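Local coordinates for inactivation-no-after-potential D protein (Drosophila melanogaster, PDB 5F67), which binds the tail of the TRP channel through its third PDZ domain and, as a multi-PDZ scaffold, is thought to gather photoreceptor signalling partners, at residues G59-A62 against E63-G66; D79-L82 against E83-Y86; K15-F18 against D19-K23. All blocks are in the same frame, centred on the assembly; numbering follows the deposited sequence.

Interaction 1 of 3, residues G59-A62 against E63-G66; sequences GSNA and ELAG
Ser60 O accepts from Leu64 N at 3.0 Å and Asn61 O from Ala65 N at 3.0 Å, two bonds of the single helical turn 61-64 of the PDZ fold, capped by Ser60 and closed at Gly66 by a Schellman motif. At that far end Gly66 takes positive phi, and Gly66 N returns to Glu63 O at 3.1 Å. Side chains close the beginning. Ser60, the N-cap residue, holds OG between its own backbone N and carbonyl carbon (chi1 70°), where it accepts from Glu63 N at 3.3 Å; the same OG also bonds with Arg57 O. Glu63 answers in the reverse direction. Its extended chain runs back along the helix start, and OE2 takes the hydrogen of Gly59 N at 2.7 Å, met from 42° above the carboxylate plane. The exchange resembles a capping box, except that the glutamate reaches the residue before the N-cap. Glu63 also packs on a polar side chain of the bound peptide. On another flank Asn61 sends ND2 to Arg30 O and Glu32 OE1, tying the helix to strand 25-30 and the loop after it, while Leu64 lays CG over Ser60 O, 3.4 Å away.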
ATOM      1  N   GLY A  59      -1.110  -4.124  14.466  1.00 21.56           N
ATOM      2  CA  GLY A  59      -2.346  -3.581  15.003  1.00 23.88           C
ATOM      3  C   GLY A  59      -3.019  -2.528  14.137  1.00 24.24           C
ATOM      4  O   GLY A  59      -4.105  -2.053  14.472  1.00 22.63           O
ATOM      5  N   SER A  60      -2.384  -2.160  13.026  1.00 16.70           N
ATOM      6  CA  SER A  60      -2.896  -1.091  12.168  1.00 15.33           C
ATOM      7  C   SER A  60      -4.073  -1.565  11.309  1.00 18.47           C
ATOM      8  O   SER A  60      -4.318  -2.769  11.169  1.00 14.57           O
ATOM      9  CB  SER A  60      -1.779  -0.558  11.265  1.00 14.16           C
ATOM     10  OG  SER A  60      -1.418  -1.532  10.286  1.00 14.79           O
ATOM     11  N   ASN A  61      -4.808  -0.616  10.734  1.00 13.95           N
ATOM     12  CA  ASN A  61      -5.929  -0.955   9.860  1.00 15.14           C
ATOM     13  C   ASN A  61      -5.472  -1.649   8.580  1.00 14.69           C
ATOM     14  O   ASN A  61      -6.204  -2.475   8.026  1.00 15.55           O
ATOM     15  CB  ASN A  61      -6.743   0.296   9.527  1.00 14.85           C
ATOM     16  CG  ASN A  61      -7.450   0.866  10.740  1.00 23.15           C
ATOM     17  OD1 ASN A  61      -7.602   0.191  11.764  1.00 19.72           O
ATOM     18  ND2 ASN A  61      -7.898   2.109  10.629  1.00 15.47           N
ATOM     19  N   ALA A  62      -4.272  -1.318   8.096  1.00 11.93           N
ATOM     20  CA  ALA A  62      -3.762  -2.017   6.922  1.00 13.33           C
ATOM     21  C   ALA A  62      -3.528  -3.484   7.248  1.00 12.39           C
ATOM     22  O   ALA A  62      -3.843  -4.362   6.442  1.00 13.35           O
ATOM     23  CB  ALA A  62      -2.476  -1.376   6.403  1.00 11.26           C
ATOM     24  N   GLU A  63      -2.974  -3.758   8.427  1.00 12.54           N
ATOM     25  CA  GLU A  63      -2.747  -5.152   8.815  1.00 17.55           C
ATOM     26  C   GLU A  63      -4.086  -5.883   8.933  1.00 18.71           C
ATOM     27  O   GLU A  63      -4.244  -7.008   8.443  1.00 17.30           O
ATOM     28  CB  GLU A  63      -1.971  -5.238  10.131  1.00 19.69           C
ATOM     29  CG  GLU A  63      -1.594  -6.666  10.522  1.00 24.37           C
ATOM     30  CD  GLU A  63      -1.006  -6.771  11.914  1.00 37.50           C
ATOM     31  OE1 GLU A  63       0.054  -7.423  12.061  1.00 39.36           O
ATOM     32  OE2 GLU A  63      -1.609  -6.223  12.866  1.00 32.77           O
ATOM     33  N   LEU A  64      -5.053  -5.230   9.575  1.00 14.12           N
ATOM     34  CA  LEU A  64      -6.382  -5.813   9.746  1.00 14.61           C
ATOM     35  C   LEU A  64      -7.096  -6.116   8.431  1.00 20.10           C
ATOM     36  O   LEU A  64      -7.895  -7.055   8.369  1.00 19.00           O
ATOM     37  CB  LEU A  64      -7.247  -4.909  10.632  1.00 16.79           C
ATOM     38  CG  LEU A  64      -6.782  -4.901  12.091  1.00 30.97           C
ATOM     39  CD1 LEU A  64      -7.444  -3.787  12.884  1.00 36.30           C
ATOM     40  CD2 LEU A  64      -7.068  -6.254  12.731  1.00 34.49           C
ATOM     41  N   ALA A  65      -6.802  -5.333   7.391  1.00 14.11           N
ATOM     42  CA  ALA A  65      -7.440  -5.490   6.079  1.00 15.25           C
ATOM     43  C   ALA A  65      -6.747  -6.511   5.191  1.00 18.06           C
ATOM     44  O   ALA A  65      -7.195  -6.777   4.072  1.00 19.58           O
ATOM     45  CB  ALA A  65      -7.507  -4.152   5.358  1.00 17.84           C
ATOM     46  N   GLY A  66      -5.644  -7.072   5.666  1.00 18.48           N
ATOM     47  CA  GLY A  66      -4.971  -8.110   4.903  1.00 14.66           C
ATOM     48  C   GLY A  66      -3.921  -7.615   3.921  1.00 16.71           C
ATOM     49  O   GLY A  66      -3.544  -8.350   3.005  1.00 18.00           O
TER

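Interaction 2 of 3, residues D79-L82 against E83-Y86; sequences DVTL and ESNY
Ser84 O receives a hydrogen from a water 2.6 Å away, and that water gives its other hydrogen to Leu82 O at 3.1 Å, bridging the carbonyls of residues two apart. A second water donates to Val80 O at 2.7 Å while accepting from Glu83 N. The two bridges overlap a type I beta turn from Thr81 to Ser84, the bend by which the chain leaves strand 79-80 and heads for helix 86-95. The bond that closes the turn, Ser84 N to Thr81 O, is straight (162°) but weak at 3.2 Å.

Ser84 then turns its hydroxyl back across the turn. With OG beside the backbone N (chi1 -63°), the oxygen comes to 3.2 Å from Thr81 CA and also lies near Thr81 CB and CG2. Thr81 points its own polar end another way, OG1 bonding with Leu73 O of strand 72-76. In Glu83, chi1 (-54°) puts CG 3.6 Å from Leu82 C, and the bend at chi2 folds CD back toward Leu82 O, so that the aliphatic part of the chain rests along the peptide group before it. The Leu82 side chain instead reaches Met72 and Leu74 on the sheet and Phe16 and Phe21 at either end of helix 17-20. Just downstream, Asn85 caps helix 86-95 through OD1 to Asp88 N. The chemistry implies a surface turn closed across the two segments by one weak direct bond, with two bridging waters, while buried Thr81 ties its start to strand 72-76.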
ATOM      1  N   ASP A  79      -6.420   6.891  -8.435  1.00 18.40           N
ATOM      2  CA  ASP A  79      -5.112   7.148  -9.048  1.00 15.10           C
ATOM      3  C   ASP A  79      -4.292   5.869  -9.250  1.00 16.64           C
ATOM      4  O   ASP A  79      -3.893   5.210  -8.288  1.00 17.59           O
ATOM      5  CB  ASP A  79      -4.323   8.160  -8.221  1.00 14.43           C
ATOM      6  CG  ASP A  79      -4.980   9.530  -8.194  1.00 33.71           C
ATOM      7  OD1 ASP A  79      -4.897  10.249  -9.215  1.00 31.06           O
ATOM      8  OD2 ASP A  79      -5.574   9.892  -7.153  1.00 34.28           O
ATOM      9  N   VAL A  80      -4.032   5.530 -10.508  1.00 16.13           N
ATOM     10  CA  VAL A  80      -3.253   4.338 -10.836  1.00 16.41           C
ATOM     11  C   VAL A  80      -1.783   4.549 -10.463  1.00 19.44           C
ATOM     12  O   VAL A  80      -1.203   5.591 -10.782  1.00 18.89           O
ATOM     13  CB  VAL A  80      -3.370   4.009 -12.336  1.00 17.88           C
ATOM     14  CG1 VAL A  80      -2.409   2.890 -12.722  1.00 18.86           C
ATOM     15  CG2 VAL A  80      -4.811   3.627 -12.677  1.00 20.26           C
ATOM     16  N   THR A  81      -1.182   3.578  -9.772  1.00 14.42           N
ATOM     17  CA  THR A  81       0.208   3.723  -9.325  1.00 15.73           C
ATOM     18  C   THR A  81       1.167   2.771 -10.030  1.00 19.98           C
ATOM     19  O   THR A  81       2.324   2.637  -9.635  1.00 18.92           O
ATOM     20  CB  THR A  81       0.350   3.541  -7.802  1.00 19.98           C
ATOM     21  OG1 THR A  81      -0.258   2.302  -7.412  1.00 20.43           O
ATOM     22  CG2 THR A  81      -0.337   4.693  -7.059  1.00 19.62           C
ATOM     23  N   LEU A  82       0.682   2.140 -11.092  1.00 16.55           N
ATOM     24  CA  LEU A  82       1.500   1.240 -11.892  1.00 20.74           C
ATOM     25  C   LEU A  82       2.756   1.913 -12.413  1.00 18.67           C
ATOM     26  O   LEU A  82       3.818   1.291 -12.485  1.00 28.20           O
ATOM     27  CB  LEU A  82       0.692   0.714 -13.077  1.00 23.18           C
ATOM     28  CG  LEU A  82       0.060  -0.655 -12.886  1.00 46.21           C
ATOM     29  CD1 LEU A  82      -0.862  -0.967 -14.055  1.00 42.28           C
ATOM     30  CD2 LEU A  82       1.177  -1.694 -12.768  1.00 49.31           C
ATOM     31  N   GLU A  83       2.641   3.191 -12.767  1.00 21.44           N
ATOM     32  CA  GLU A  83       3.786   3.917 -13.311  1.00 22.48           C
ATOM     33  C   GLU A  83       4.288   5.033 -12.392  1.00 22.97           C
ATOM     34  O   GLU A  83       5.088   5.872 -12.814  1.00 21.30           O
ATOM     35  CB  GLU A  83       3.438   4.491 -14.689  1.00 24.70           C
ATOM     36  CG  GLU A  83       2.908   3.458 -15.695  1.00 27.30           C
ATOM     37  CD  GLU A  83       3.979   2.486 -16.175  1.00 46.42           C
ATOM     38  OE1 GLU A  83       5.183   2.793 -16.042  1.00 38.62           O
ATOM     39  OE2 GLU A  83       3.614   1.411 -16.699  1.00 52.92           O
ATOM     40  N   SER A  84       3.839   5.033 -11.138  1.00 16.09           N
ATOM     41  CA  SER A  84       4.220   6.089 -10.197  1.00 13.11           C
ATOM     42  C   SER A  84       5.644   5.908  -9.694  1.00 16.29           C
ATOM     43  O   SER A  84       6.092   4.775  -9.476  1.00 17.92           O
ATOM     44  CB  SER A  84       3.277   6.100  -8.996  1.00 14.67           C
ATOM     45  OG  SER A  84       1.955   6.390  -9.413  1.00 21.98           O
ATOM     46  N   ASN A  85       6.351   7.019  -9.508  1.00 14.10           N
ATOM     47  CA  ASN A  85       7.631   6.968  -8.812  1.00 12.59           C
ATOM     48  C   ASN A  85       7.389   7.030  -7.304  1.00 17.37           C
ATOM     49  O   ASN A  85       6.237   7.109  -6.856  1.00 14.89           O
ATOM     50  CB  ASN A  85       8.581   8.074  -9.294  1.00 19.14           C
ATOM     51  CG  ASN A  85       8.064   9.484  -9.009  1.00 21.54           C
ATOM     52  OD1 ASN A  85       7.351   9.724  -8.033  1.00 18.84           O
ATOM     53  ND2 ASN A  85       8.474  10.440  -9.849  1.00 28.01           N
ATOM     54  N   TYR A  86       8.462   6.986  -6.526  1.00 12.05           N
ATOM     55  CA  TYR A  86       8.340   6.934  -5.073  1.00 13.67           C
ATOM     56  C   TYR A  86       7.674   8.198  -4.518  1.00 15.21           C
ATOM     57  O   TYR A  86       6.790   8.116  -3.659  1.00 13.17           O
ATOM     58  CB  TYR A  86       9.719   6.728  -4.430  1.00 10.86           C
ATOM     59  CG  TYR A  86       9.651   6.593  -2.922  1.00 10.66           C
ATOM     60  CD1 TYR A  86       9.400   5.363  -2.323  1.00 13.28           C
ATOM     61  CD2 TYR A  86       9.815   7.697  -2.101  1.00 10.94           C
ATOM     62  CE1 TYR A  86       9.317   5.244  -0.928  1.00 11.04           C
ATOM     63  CE2 TYR A  86       9.737   7.584  -0.711  1.00 10.84           C
ATOM     64  CZ  TYR A  86       9.495   6.354  -0.136  1.00 13.41           C
ATOM     65  OH  TYR A  86       9.406   6.249   1.247  1.00 14.77           O
TER
HETATM   66  O   HOH W   1       0.597   5.246 -12.753  1.00 21.88           O
HETATM   67  O   HOH W   2       5.748   2.384 -10.384  1.00 23.23           O

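Interaction 3 of 3, residues K15-F18 against D19-K23; sequences KFIF and DQFPK
Gln20 reaches back from the short helix 17-20 to the edge of the Phe16 ring. Its CB lies 3.8 Å from Ile17 O. From there CG, anti to the backbone N (chi1 -171°), rests 3.5 Å above the Phe21 ring plane, displaced toward the rim. The chain stays extended, carrying OE1 to the Phe16 ring, 3.9 Å from CE1 and in the ring plane, where the amide oxygen faces the partly positive ring hydrogens. Phe16 and Gln20 point the same way side by side, their flat groups turned 46° apart.

The backbone bonds run alongside. Phe16 O accepts twice, from Gln20 N in the carbonyl plane and from Asp19 N well above it, a mixture of alpha-helical and 3-10 spacing. Ile17 O takes Phe21 N at 2.7 Å, and Ile17 CG2 meets Phe21 CD2 at 4.0 Å. Past the end of the helix at Phe21, Pro22 CA makes a CA-H...O contact with Phe18 O at 3.2 Å. One water donates both to Lys15 O and to OD1 of exposed Asp19.

The helix and Phe21 just after it lie against the four-stranded sheet: Ile17 packs on Ile103, Leu74 and Val80, Phe18 on Ile103, and Phe21 on Leu105 and Leu74, so this N-terminal element covers parts of strands 99-105, 72-76 and 79-80.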
ATOM      1  N   LYS A  15     -10.227   0.029 -13.444  1.00 14.89           N
ATOM      2  CA  LYS A  15     -10.773  -1.300 -13.733  1.00 15.95           C
ATOM      3  C   LYS A  15      -9.861  -2.133 -14.646  1.00 14.10           C
ATOM      4  O   LYS A  15      -9.816  -3.356 -14.522  1.00 16.59           O
ATOM      5  CB  LYS A  15     -12.205  -1.223 -14.297  1.00 17.90           C
ATOM      6  CG  LYS A  15     -12.884  -2.597 -14.518  1.00 21.19           C
ATOM      7  CD  LYS A  15     -14.356  -2.471 -14.890  1.00 29.62           C
ATOM      8  CE  LYS A  15     -15.201  -1.989 -13.703  1.00 36.07           C
ATOM      9  NZ  LYS A  15     -15.230  -2.965 -12.558  1.00 20.29           N
ATOM     10  N   PHE A  16      -9.125  -1.476 -15.540  1.00 15.48           N
ATOM     11  CA  PHE A  16      -8.260  -2.200 -16.467  1.00 15.53           C
ATOM     12  C   PHE A  16      -7.197  -3.017 -15.734  1.00 15.31           C
ATOM     13  O   PHE A  16      -6.683  -3.996 -16.274  1.00 15.74           O
ATOM     14  CB  PHE A  16      -7.583  -1.243 -17.467  1.00 18.00           C
ATOM     15  CG  PHE A  16      -6.410  -0.500 -16.899  1.00 21.75           C
ATOM     16  CD1 PHE A  16      -5.115  -0.985 -17.066  1.00 18.74           C
ATOM     17  CD2 PHE A  16      -6.595   0.685 -16.193  1.00 24.17           C
ATOM     18  CE1 PHE A  16      -4.025  -0.306 -16.531  1.00 18.61           C
ATOM     19  CE2 PHE A  16      -5.505   1.371 -15.664  1.00 19.10           C
ATOM     20  CZ  PHE A  16      -4.223   0.874 -15.834  1.00 22.18           C
ATOM     21  N   ILE A  17      -6.857  -2.599 -14.515  1.00 14.31           N
ATOM     22  CA  ILE A  17      -5.839  -3.289 -13.738  1.00 14.91           C
ATOM     23  C   ILE A  17      -6.169  -4.768 -13.540  1.00 15.32           C
ATOM     24  O   ILE A  17      -5.267  -5.614 -13.519  1.00 16.08           O
ATOM     25  CB  ILE A  17      -5.616  -2.579 -12.385  1.00 15.82           C
ATOM     26  CG1 ILE A  17      -5.029  -1.183 -12.632  1.00 13.24           C
ATOM     27  CG2 ILE A  17      -4.712  -3.402 -11.470  1.00 14.49           C
ATOM     28  CD1 ILE A  17      -5.002  -0.276 -11.398  1.00 17.39           C
ATOM     29  N   PHE A  18      -7.455  -5.093 -13.429  1.00 15.19           N
ATOM     30  CA  PHE A  18      -7.849  -6.479 -13.174  1.00 11.60           C
ATOM     31  C   PHE A  18      -7.808  -7.350 -14.423  1.00 15.00           C
ATOM     32  O   PHE A  18      -8.029  -8.561 -14.343  1.00 18.12           O
ATOM     33  CB  PHE A  18      -9.221  -6.537 -12.479  1.00 11.36           C
ATOM     34  CG  PHE A  18      -9.219  -5.860 -11.146  1.00 14.01           C
ATOM     35  CD1 PHE A  18      -8.614  -6.474 -10.045  1.00 12.95           C
ATOM     36  CD2 PHE A  18      -9.751  -4.581 -10.999  1.00 11.15           C
ATOM     37  CE1 PHE A  18      -8.574  -5.824  -8.800  1.00 10.88           C
ATOM     38  CE2 PHE A  18      -9.707  -3.924  -9.763  1.00 12.27           C
ATOM     39  CZ  PHE A  18      -9.120  -4.551  -8.661  1.00 12.75           C
ATOM     40  N   ASP A  19      -7.536  -6.743 -15.575  1.00 13.48           N
ATOM     41  CA  ASP A  19      -7.314  -7.536 -16.791  1.00 13.43           C
ATOM     42  C   ASP A  19      -5.816  -7.746 -16.977  1.00 19.19           C
ATOM     43  O   ASP A  19      -5.382  -8.770 -17.495  1.00 19.09           O
ATOM     44  CB  ASP A  19      -7.909  -6.854 -18.031  1.00 14.93           C
ATOM     45  CG  ASP A  19      -9.382  -7.150 -18.203  1.00 19.32           C
ATOM     46  OD1 ASP A  19      -9.995  -7.648 -17.231  1.00 19.03           O
ATOM     47  OD2 ASP A  19      -9.936  -6.889 -19.304  1.00 19.92           O
ATOM     48  N   GLN A  20      -5.028  -6.767 -16.551  1.00 16.65           N
ATOM     49  CA  GLN A  20      -3.572  -6.890 -16.615  1.00 13.69           C
ATOM     50  C   GLN A  20      -3.045  -7.757 -15.469  1.00 19.50           C
ATOM     51  O   GLN A  20      -2.079  -8.513 -15.638  1.00 20.55           O
ATOM     52  CB  GLN A  20      -2.925  -5.505 -16.558  1.00 17.92           C
ATOM     53  CG  GLN A  20      -1.434  -5.537 -16.840  1.00 27.07           C
ATOM     54  CD  GLN A  20      -0.864  -4.168 -17.157  1.00 24.07           C
ATOM     55  OE1 GLN A  20      -1.602  -3.218 -17.431  1.00 30.00           O
ATOM     56  NE2 GLN A  20       0.461  -4.065 -17.138  1.00 29.40           N
ATOM     57  N   PHE A  21      -3.675  -7.634 -14.302  1.00 12.92           N
ATOM     58  CA  PHE A  21      -3.291  -8.412 -13.121  1.00 13.35           C
ATOM     59  C   PHE A  21      -4.545  -9.053 -12.518  1.00 12.05           C
ATOM     60  O   PHE A  21      -5.103  -8.544 -11.546  1.00 15.27           O
ATOM     61  CB  PHE A  21      -2.617  -7.511 -12.076  1.00 12.42           C
ATOM     62  CG  PHE A  21      -1.442  -6.725 -12.607  1.00 13.08           C
ATOM     63  CD1 PHE A  21      -0.174  -7.298 -12.672  1.00 18.77           C
ATOM     64  CD2 PHE A  21      -1.610  -5.415 -13.036  1.00 15.14           C
ATOM     65  CE1 PHE A  21       0.906  -6.579 -13.163  1.00 23.08           C
ATOM     66  CE2 PHE A  21      -0.535  -4.684 -13.525  1.00 17.02           C
ATOM     67  CZ  PHE A  21       0.727  -5.264 -13.586  1.00 16.48           C
ATOM     68  N   PRO A  22      -4.998 -10.172 -13.100  1.00 13.21           N
ATOM     69  CA  PRO A  22      -6.306 -10.691 -12.687  1.00 11.92           C
ATOM     70  C   PRO A  22      -6.355 -11.234 -11.261  1.00 17.91           C
ATOM     71  O   PRO A  22      -7.455 -11.470 -10.746  1.00 16.65           O
ATOM     72  CB  PRO A  22      -6.597 -11.806 -13.706  1.00 18.02           C
ATOM     73  CG  PRO A  22      -5.311 -12.066 -14.419  1.00 20.24           C
ATOM     74  CD  PRO A  22      -4.504 -10.809 -14.336  1.00 18.08           C
ATOM     75  N   LYS A  23      -5.203 -11.406 -10.622  1.00 12.99           N
ATOM     76  CA  LYS A  23      -5.190 -11.856  -9.223  1.00 15.41           C
ATOM     77  C   LYS A  23      -5.124 -10.702  -8.226  1.00 13.77           C
ATOM     78  O   LYS A  23      -5.065 -10.925  -7.008  1.00 13.37           O
ATOM     79  CB  LYS A  23      -4.040 -12.843  -8.976  1.00 15.94           C
ATOM     80  CG  LYS A  23      -4.156 -14.123  -9.798  1.00 26.30           C
ATOM     81  CD  LYS A  23      -5.513 -14.792  -9.586  1.00 34.69           C
TER
HETATM   82  O   HOH W   3     -10.989  -5.484 -15.771  1.00 18.66           O

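Overall arrangement
Interactions 2 and 3 adjoin, though their centres are 15 Å apart: Leu82 CD2 meets Phe21 CE2 at 3.5 Å, and Val80 CG2 meets Phe16 CE2 at 3.8 Å. The N-terminal helix 17-20 and the turn after strand 79-80 thus share one apolar patch beside the sheet. Interaction 1 stands apart, 22 Å from interaction 2 and 23 Å from interaction 3 between centres, with interaction 2 on the opposite side of the chain's centre. Interaction 1 lies within reach of the bound peptide at Glu63. Interaction 2 leads into helix 86-95, the equivalent of the helix that flanks the peptide groove in PDZ domains generally.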